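Local coordinates for regulatory protein E2 (Bovine papillomavirus type 1, PDB 2JEX) that regulates viral transcription and takes part with protein E1 in the initiation of viral DNA replication, this chain being its N-terminal transactivation domain, at residues Lys21-Lys25 against Leu26-Ile30; Thr97-Asp100 against Arg101-Ser104; Asp175-Ala178 against Arg179-Thr183. The protein carries 1 engineered substitution. All coordinates share one frame; numbering follows the deposited sequence.

Interaction 1 of 3, residues Lys21-Lys25 against Leu26-Ile30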
loop_
_atom_site.group_PDB
_atom_site.type_symbol
_atom_site.label_atom_id
_atom_site.label_comp_id
_atom_site.label_asym_id
_atom_site.label_seq_id
_atom_site.Cartn_x
_atom_site.Cartn_y
_atom_site.Cartn_z
ATOM N N LYS A 21 17.811 8.706 -5.021
ATOM C CA LYS A 21 17.170 9.897 -5.586
ATOM C C LYS A 21 15.924 10.304 -4.803
ATOM O O LYS A 21 15.709 11.489 -4.551
ATOM C CB LYS A 21 16.827 9.654 -7.064
ATOM C CG LYS A 21 15.730 10.546 -7.644
ATOM C CD LYS A 21 15.298 10.068 -9.018
ATOM C CE LYS A 21 16.042 10.781 -10.122
ATOM N NZ LYS A 21 15.404 12.088 -10.431
ATOM N N SER A 22 15.122 9.312 -4.420
ATOM C CA SER A 22 13.846 9.527 -3.722
ATOM C C SER A 22 12.983 10.583 -4.419
ATOM O O SER A 22 12.694 11.641 -3.865
ATOM C CB SER A 22 14.068 9.868 -2.242
ATOM O OG SER A 22 12.846 9.792 -1.528
ATOM N N SER A 23 12.588 10.266 -5.648
ATOM C CA SER A 23 11.836 11.177 -6.501
ATOM C C SER A 23 10.383 11.315 -6.061
ATOM O O SER A 23 9.818 10.424 -5.415
ATOM C CB SER A 23 11.892 10.700 -7.957
ATOM O OG SER A 23 11.236 11.601 -8.827
ATOM N N ASP A 24 9.796 12.448 -6.426
ATOM C CA ASP A 24 8.388 12.714 -6.184
ATOM C C ASP A 24 7.624 12.693 -7.511
ATOM O O ASP A 24 6.464 13.089 -7.586
ATOM C CB ASP A 24 8.216 14.041 -5.425
ATOM C CG ASP A 24 8.990 14.066 -4.105
ATOM O OD1 ASP A 24 8.868 13.100 -3.303
ATOM O OD2 ASP A 24 9.726 15.055 -3.867
ATOM N N LYS A 25 8.287 12.206 -8.556
ATOM C CA LYS A 25 7.650 12.038 -9.865
ATOM C C LYS A 25 7.217 10.592 -10.109
ATOM O O LYS A 25 8.000 9.662 -9.920
ATOM C CB LYS A 25 8.557 12.551 -10.996
ATOM C CG LYS A 25 8.119 12.139 -12.408
ATOM C CD LYS A 25 6.729 12.669 -12.786
ATOM C CE LYS A 25 6.159 11.925 -13.988
ATOM N NZ LYS A 25 6.875 12.308 -15.251
ATOM N N LEU A 26 5.962 10.431 -10.530
ATOM C CA LEU A 26 5.355 9.130 -10.804
ATOM C C LEU A 26 6.143 8.257 -11.802
ATOM O O LEU A 26 6.208 7.041 -11.644
ATOM C CB LEU A 26 3.898 9.312 -11.269
ATOM C CG LEU A 26 2.976 8.091 -11.492
ATOM C CD1 LEU A 26 3.057 7.029 -10.367
ATOM C CD2 LEU A 26 1.533 8.545 -11.686
ATOM N N GLN A 27 6.743 8.889 -12.804
ATOM C CA GLN A 27 7.481 8.190 -13.850
ATOM C C GLN A 27 8.733 7.480 -13.335
ATOM O O GLN A 27 9.064 6.397 -13.796
ATOM C CB GLN A 27 7.840 9.145 -14.990
ATOM C CG GLN A 27 8.315 8.454 -16.261
ATOM C CD GLN A 27 7.357 7.377 -16.742
ATOM O OE1 GLN A 27 7.760 6.241 -16.992
ATOM N NE2 GLN A 27 6.077 7.731 -16.868
ATOM N N ASP A 28 9.419 8.093 -12.379
ATOM C CA ASP A 28 10.548 7.443 -11.726
ATOM C C ASP A 28 10.132 6.181 -10.963
ATOM O O ASP A 28 10.908 5.229 -10.863
ATOM C CB ASP A 28 11.249 8.421 -10.788
ATOM C CG ASP A 28 12.020 9.484 -11.533
ATOM O OD1 ASP A 28 11.820 10.681 -11.235
ATOM O OD2 ASP A 28 12.822 9.126 -12.422
ATOM N N HIS A 29 8.911 6.177 -10.437
ATOM C CA HIS A 29 8.397 5.034 -9.690
ATOM C C HIS A 29 7.907 3.922 -10.615
ATOM O O HIS A 29 8.082 2.748 -10.324
ATOM C CB HIS A 29 7.314 5.487 -8.707
ATOM C CG HIS A 29 7.784 6.548 -7.762
ATOM N ND1 HIS A 29 9.002 6.481 -7.119
ATOM C CD2 HIS A 29 7.216 7.713 -7.371
ATOM C CE1 HIS A 29 9.161 7.554 -6.369
ATOM N NE2 HIS A 29 8.090 8.316 -6.498
ATOM N N ILE A 30 7.296 4.304 -11.728
ATOM C CA ILE A 30 7.021 3.373 -12.812
ATOM C C ILE A 30 8.318 2.663 -13.201
ATOM O O ILE A 30 8.354 1.432 -13.272
ATOM C CB ILE A 30 6.378 4.088 -14.033
ATOM C CG1 ILE A 30 4.970 4.584 -13.659
ATOM C CG2 ILE A 30 6.367 3.151 -15.275
ATOM C CD1 ILE A 30 4.284 5.465 -14.683
#

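Interaction 2 of 3, residues Thr97-Asp100 against Arg101-Ser104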
loop_
_atom_site.group_PDB
_atom_site.type_symbol
_atom_site.label_atom_id
_atom_site.label_comp_id
_atom_site.label_asym_id
_atom_site.label_seq_id
_atom_site.Cartn_x
_atom_site.Cartn_y
_atom_site.Cartn_z
ATOM N N THR A 97 4.121 4.976 -3.290
ATOM C CA THR A 97 4.038 3.996 -4.361
ATOM C C THR A 97 4.722 2.679 -3.970
ATOM O O THR A 97 5.212 1.939 -4.831
ATOM C CB THR A 97 4.641 4.565 -5.658
ATOM O OG1 THR A 97 5.944 5.097 -5.383
ATOM C CG2 THR A 97 3.765 5.678 -6.214
ATOM N N SER A 98 4.747 2.397 -2.666
ATOM C CA SER A 98 5.306 1.149 -2.152
ATOM C C SER A 98 4.224 0.077 -1.991
ATOM O O SER A 98 3.045 0.384 -1.813
ATOM C CB SER A 98 6.068 1.377 -0.841
ATOM O OG SER A 98 5.190 1.787 0.196
ATOM N N TRP A 99 4.642 -1.180 -2.075
ATOM C CA TRP A 99 3.736 -2.327 -1.989
ATOM C C TRP A 99 2.982 -2.403 -0.661
ATOM O O TRP A 99 1.762 -2.687 -0.642
ATOM C CB TRP A 99 4.517 -3.618 -2.230
ATOM C CG TRP A 99 3.668 -4.848 -2.104
ATOM C CD1 TRP A 99 3.552 -5.656 -0.971
ATOM C CD2 TRP A 99 2.788 -5.404 -3.153
ATOM N NE1 TRP A 99 2.675 -6.694 -1.252
ATOM C CE2 TRP A 99 2.190 -6.565 -2.579
ATOM C CE3 TRP A 99 2.469 -5.044 -4.535
ATOM C CZ2 TRP A 99 1.276 -7.377 -3.331
ATOM C CZ3 TRP A 99 1.577 -5.874 -5.259
ATOM C CH2 TRP A 99 0.997 -7.025 -4.666
ATOM N N ASP A 100 3.688 -2.114 0.442
ATOM C CA ASP A 100 3.070 -2.105 1.777
ATOM C C ASP A 100 2.002 -1.026 1.897
ATOM O O ASP A 100 0.956 -1.249 2.512
ATOM C CB ASP A 100 4.120 -1.916 2.878
ATOM C CG ASP A 100 5.019 -3.132 3.056
ATOM O OD1 ASP A 100 4.603 -4.256 2.680
ATOM O OD2 ASP A 100 6.147 -2.962 3.578
ATOM N N ARG A 101 2.254 0.145 1.320
ATOM C CA ARG A 101 1.240 1.190 1.326
ATOM C C ARG A 101 0.016 0.709 0.538
ATOM O O ARG A 101 -1.121 0.847 0.993
ATOM C CB ARG A 101 1.799 2.495 0.747
ATOM C CG ARG A 101 0.814 3.676 0.744
ATOM C CD ARG A 101 0.667 4.333 2.110
ATOM N NE ARG A 101 1.913 4.948 2.570
ATOM C CZ ARG A 101 2.262 6.217 2.365
ATOM N NH1 ARG A 101 1.461 7.054 1.712
ATOM N NH2 ARG A 101 3.426 6.658 2.823
ATOM N N TYR A 102 0.273 0.121 -0.632
ATOM C CA TYR A 102 -0.765 -0.367 -1.545
ATOM C C TYR A 102 -1.612 -1.460 -0.900
ATOM O O TYR A 102 -2.806 -1.601 -1.180
ATOM C CB TYR A 102 -0.077 -0.908 -2.809
ATOM C CG TYR A 102 -0.990 -1.441 -3.892
ATOM C CD1 TYR A 102 -1.868 -0.596 -4.587
ATOM C CD2 TYR A 102 -0.946 -2.783 -4.257
ATOM C CE1 TYR A 102 -2.692 -1.088 -5.606
ATOM C CE2 TYR A 102 -1.766 -3.283 -5.279
ATOM C CZ TYR A 102 -2.639 -2.427 -5.940
ATOM O OH TYR A 102 -3.444 -2.928 -6.933
ATOM N N MET A 103 -0.961 -2.242 -0.042
ATOM C CA MET A 103 -1.564 -3.437 0.540
ATOM C C MET A 103 -2.125 -3.192 1.917
ATOM O O MET A 103 -2.968 -3.958 2.380
ATOM C CB MET A 103 -0.567 -4.611 0.538
ATOM C CG MET A 103 -0.465 -5.288 -0.783
ATOM S SD MET A 103 -1.990 -6.029 -1.385
ATOM C CE MET A 103 -2.572 -4.745 -2.445
ATOM N N SER A 104 -1.668 -2.115 2.557
ATOM C CA SER A 104 -2.338 -1.541 3.731
ATOM C C SER A 104 -3.828 -1.392 3.449
ATOM O O SER A 104 -4.245 -1.365 2.283
ATOM C CB SER A 104 -1.779 -0.145 4.053
ATOM O OG SER A 104 -0.436 -0.196 4.515
#

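Interaction 3 of 3, residues Asp175-Ala178 against Arg179-Thr183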
loop_
_atom_site.group_PDB
_atom_site.type_symbol
_atom_site.label_atom_id
_atom_site.label_comp_id
_atom_site.label_asym_id
_atom_site.label_seq_id
_atom_site.Cartn_x
_atom_site.Cartn_y
_atom_site.Cartn_z
ATOM N N ASP A 175 -15.551 -4.998 16.002
ATOM C CA ASP A 175 -14.708 -6.186 15.877
ATOM C C ASP A 175 -13.393 -6.013 16.653
ATOM O O ASP A 175 -12.839 -6.984 17.160
ATOM C CB ASP A 175 -14.426 -6.527 14.401
ATOM C CG ASP A 175 -15.674 -7.033 13.638
ATOM O OD1 ASP A 175 -15.809 -6.679 12.446
ATOM O OD2 ASP A 175 -16.510 -7.783 14.204
ATOM N N GLU A 176 -12.893 -4.780 16.737
ATOM C CA GLU A 176 -11.690 -4.479 17.525
ATOM C C GLU A 176 -11.956 -4.581 19.028
ATOM O O GLU A 176 -11.159 -5.165 19.764
ATOM C CB GLU A 176 -11.130 -3.104 17.163
ATOM C CG GLU A 176 -10.636 -2.994 15.716
ATOM C CD GLU A 176 -9.549 -4.017 15.357
ATOM O OE1 GLU A 176 -9.839 -4.935 14.557
ATOM O OE2 GLU A 176 -8.415 -3.913 15.872
ATOM N N ALA A 177 -13.097 -4.041 19.467
ATOM C CA ALA A 177 -13.499 -4.088 20.868
ATOM C C ALA A 177 -13.832 -5.512 21.349
ATOM O O ALA A 177 -13.754 -5.809 22.544
ATOM C CB ALA A 177 -14.680 -3.145 21.109
ATOM N N ALA A 178 -14.211 -6.382 20.420
ATOM C CA ALA A 178 -14.476 -7.791 20.725
ATOM C C ALA A 178 -13.169 -8.515 21.064
ATOM O O ALA A 178 -13.178 -9.579 21.690
ATOM C CB ALA A 178 -15.150 -8.457 19.553
ATOM N N ARG A 179 -12.051 -7.933 20.633
ATOM C CA ARG A 179 -10.729 -8.474 20.928
ATOM C C ARG A 179 -10.109 -7.818 22.160
ATOM O O ARG A 179 -9.533 -8.515 23.006
ATOM C CB ARG A 179 -9.776 -8.301 19.738
ATOM C CG ARG A 179 -10.219 -8.958 18.435
ATOM C CD ARG A 179 -9.151 -8.788 17.349
ATOM N NE ARG A 179 -7.958 -9.594 17.634
ATOM C CZ ARG A 179 -6.798 -9.513 16.983
ATOM N NH1 ARG A 179 -6.631 -8.646 15.985
ATOM N NH2 ARG A 179 -5.794 -10.307 17.342
ATOM N N PHE A 180 -10.238 -6.489 22.260
ATOM C CA PHE A 180 -9.392 -5.693 23.159
ATOM C C PHE A 180 -10.124 -5.056 24.341
ATOM O O PHE A 180 -9.499 -4.403 25.183
ATOM C CB PHE A 180 -8.637 -4.619 22.363
ATOM C CG PHE A 180 -7.893 -5.151 21.157
ATOM C CD1 PHE A 180 -8.079 -4.582 19.910
ATOM C CD2 PHE A 180 -7.016 -6.231 21.274
ATOM C CE1 PHE A 180 -7.399 -5.054 18.801
ATOM C CE2 PHE A 180 -6.329 -6.719 20.171
ATOM C CZ PHE A 180 -6.520 -6.125 18.927
ATOM N N SER A 181 -11.441 -5.228 24.392
ATOM C CA SER A 181 -12.232 -4.703 25.493
ATOM C C SER A 181 -12.962 -5.800 26.266
ATOM O O SER A 181 -13.189 -6.903 25.766
ATOM C CB SER A 181 -13.244 -3.645 25.021
ATOM O OG SER A 181 -14.460 -4.245 24.605
ATOM N N THR A 182 -13.329 -5.455 27.495
ATOM C CA THR A 182 -14.051 -6.345 28.392
ATOM C C THR A 182 -15.533 -5.947 28.485
ATOM O O THR A 182 -16.388 -6.778 28.808
ATOM C CB THR A 182 -13.375 -6.379 29.792
ATOM O OG1 THR A 182 -13.218 -5.047 30.294
ATOM C CG2 THR A 182 -11.998 -6.993 29.696
ATOM N N THR A 183 -15.832 -4.683 28.173
ATOM C CA THR A 183 -17.198 -4.136 28.235
ATOM C C THR A 183 -17.881 -3.971 26.864
ATOM O O THR A 183 -19.087 -4.155 26.744
ATOM C CB THR A 183 -17.224 -2.766 28.954
ATOM O OG1 THR A 183 -16.308 -1.868 28.299
ATOM C CG2 THR A 183 -16.835 -2.916 30.428
#

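Interaction 1 of 3, residues Lys21-Lys25 against Leu26-Ile30
S23 turns its OG opposite its own backbone N (chi1 -177°), and D28 holds its carboxylate opposite its carbonyl carbon (chi1 -72°); these two rotations bring the hydroxyl and the acid together. S23 OG donates to D28 OD1 over 2.6 Å, meeting the anti side of the oxygen 26° out of the carboxylate plane. The same OG accepts from K25 N at 3.0 Å, an ST turn, so the hydroxyl is held both as donor and as acceptor. This turn lies in the short connection between helix 4-21 and helix 26-48, in the largely helical N-terminal part of the transactivation domain. K21 crosses D28 at about a right angle, and its NZ makes only a long salt bridge to OD1, 3.9 Å away. D28 N gives a weak hydrogen bond to K25 O at 3.2 Å. K25 O also sits over one face of the H29 ring, 3.3 Å from CD2, while S23 O lies at the ring edge near its plane. H29 NE2 is hydrogen-bonded to W92 O. The exposed K25 chain, bent at chi2 and chi4, runs alongside Q27, pointing the same way, with K25 NZ 3.3 Å from Q27 CB.

Interaction 2 of 3, residues Thr97-Asp100 against Arg101-Ser104
M103 lies against one face of the W99 indole, a Met-aromatic contact built on the short helix 99-103, between the helical part of the domain and its antiparallel sheet. Followed outward, M103 CB first meets the backbone, 3.2 Å from W99 O. With chi1 at -80°, the next carbon sits opposite the carbonyl carbon and is carried over the indole: M103 CG is 3.5 Å from W99 CE2 and makes a CH-pi contact with the five-membered ring, its centroid 3.7 Å from CG. A second bend at chi2 turns the chain along the ring system, bringing M103 SD to 4.0 Å from W99 CZ2. The sulfur approaches the six-membered ring obliquely, while CG lies over the face, offset toward the rim. At chi3 (97°) the methyl turns from the indole toward Y102; M103 CE is 3.1 Å from Y102 CD2, doubtfully short for two carbons.

The Y102 ring is neighbour to the same indole, with planes at 49° and W99 CE3 4.1 Å from Y102 CD2. Its phenol reaches helix 62-83, where OH is hydrogen-bonded to E74, and W99 packs on that helix and on W33. S98 occupies the N-cap position; its O accepts from Y102 N at 3.0 Å in the carbonyl plane, while its OG is hydrogen-bonded to L95 O. R101 turns its guanidinium away, to D96 and the backbone of K111. At the C-terminal end of the helix one carbonyl takes two bonds from one residue: S104 N and S104 OG, the latter 2.7 Å away, reach D100 O from opposite faces of its plane.

Interaction 3 of 3, residues Asp175-Ala178 against Arg179-Thr183
The carbonyls of E176 and A177 each take two hydrogen bonds from the residues that follow, as the last turn of helix 173-180 runs out. E176 O is shared by R179 N and F180 N, both at 3.0 Å, but the approaches differ: F180 N arrives in the carbonyl plane, whereas R179 N stands well above it, 62° out. A177 O accepts from S181 N, also raised above the plane, and from S181 OG at 2.7 Å, which comes from the opposite face. S181 is the first residue to leave helical geometry, and its chi1 of 87° sets OG between its backbone N and carbonyl carbon, turned back over the last turn; A177 CB is 3.7 Å from S181 OG.

The helix lies in the connection from edge strand 166-169 of the antiparallel sheet to strand 186-189, which pairs antiparallel with strand 110-120 toward the opposite edge. A177 and S181 touch F121, and past the helix T182 N and T183 OG1 are hydrogen-bonded to D122, fastening the exit to the loop after strand 110-120.

E176 and F180 run side by side. E176 OE2 lies in the plane of the phenyl ring at its edge, 3.3 Å from F180 CE1, with the carboxylate turned 64° to the ring; its hydrogen bond goes to Y131 OH. One face of the phenyl ring carries R179 CB, 3.7 Å above the plane and over the centre. The R179 chain then folds round so that its guanidinium presents a face to F180 CZ, off-centre toward the rim. On its way R179 CG passes 3.5 Å from D175 O.

How the interactions relate
From the N terminus, interaction 1 comes first, closing the turn between helix 4-21 and helix 26-48. Interaction 2 follows helix 62-83, on the short helix that leads into strand 110-120, and interaction 3 ends helix 173-180 before strand 186-189. Each joins directly consecutive segments and so closes a local turn or a short piece of helix, not a long loop; they run in series, none nesting in or crossing another. Interactions 1 and 2 meet in space, H29 CG lying 3.3 Å from T97 OG1, which packs the N-terminal part of helix 26-48 against the residue ahead of the S98 N-cap. Interaction 3 stands apart in the sheet region, its nearest atoms about 13 Å from interaction 2.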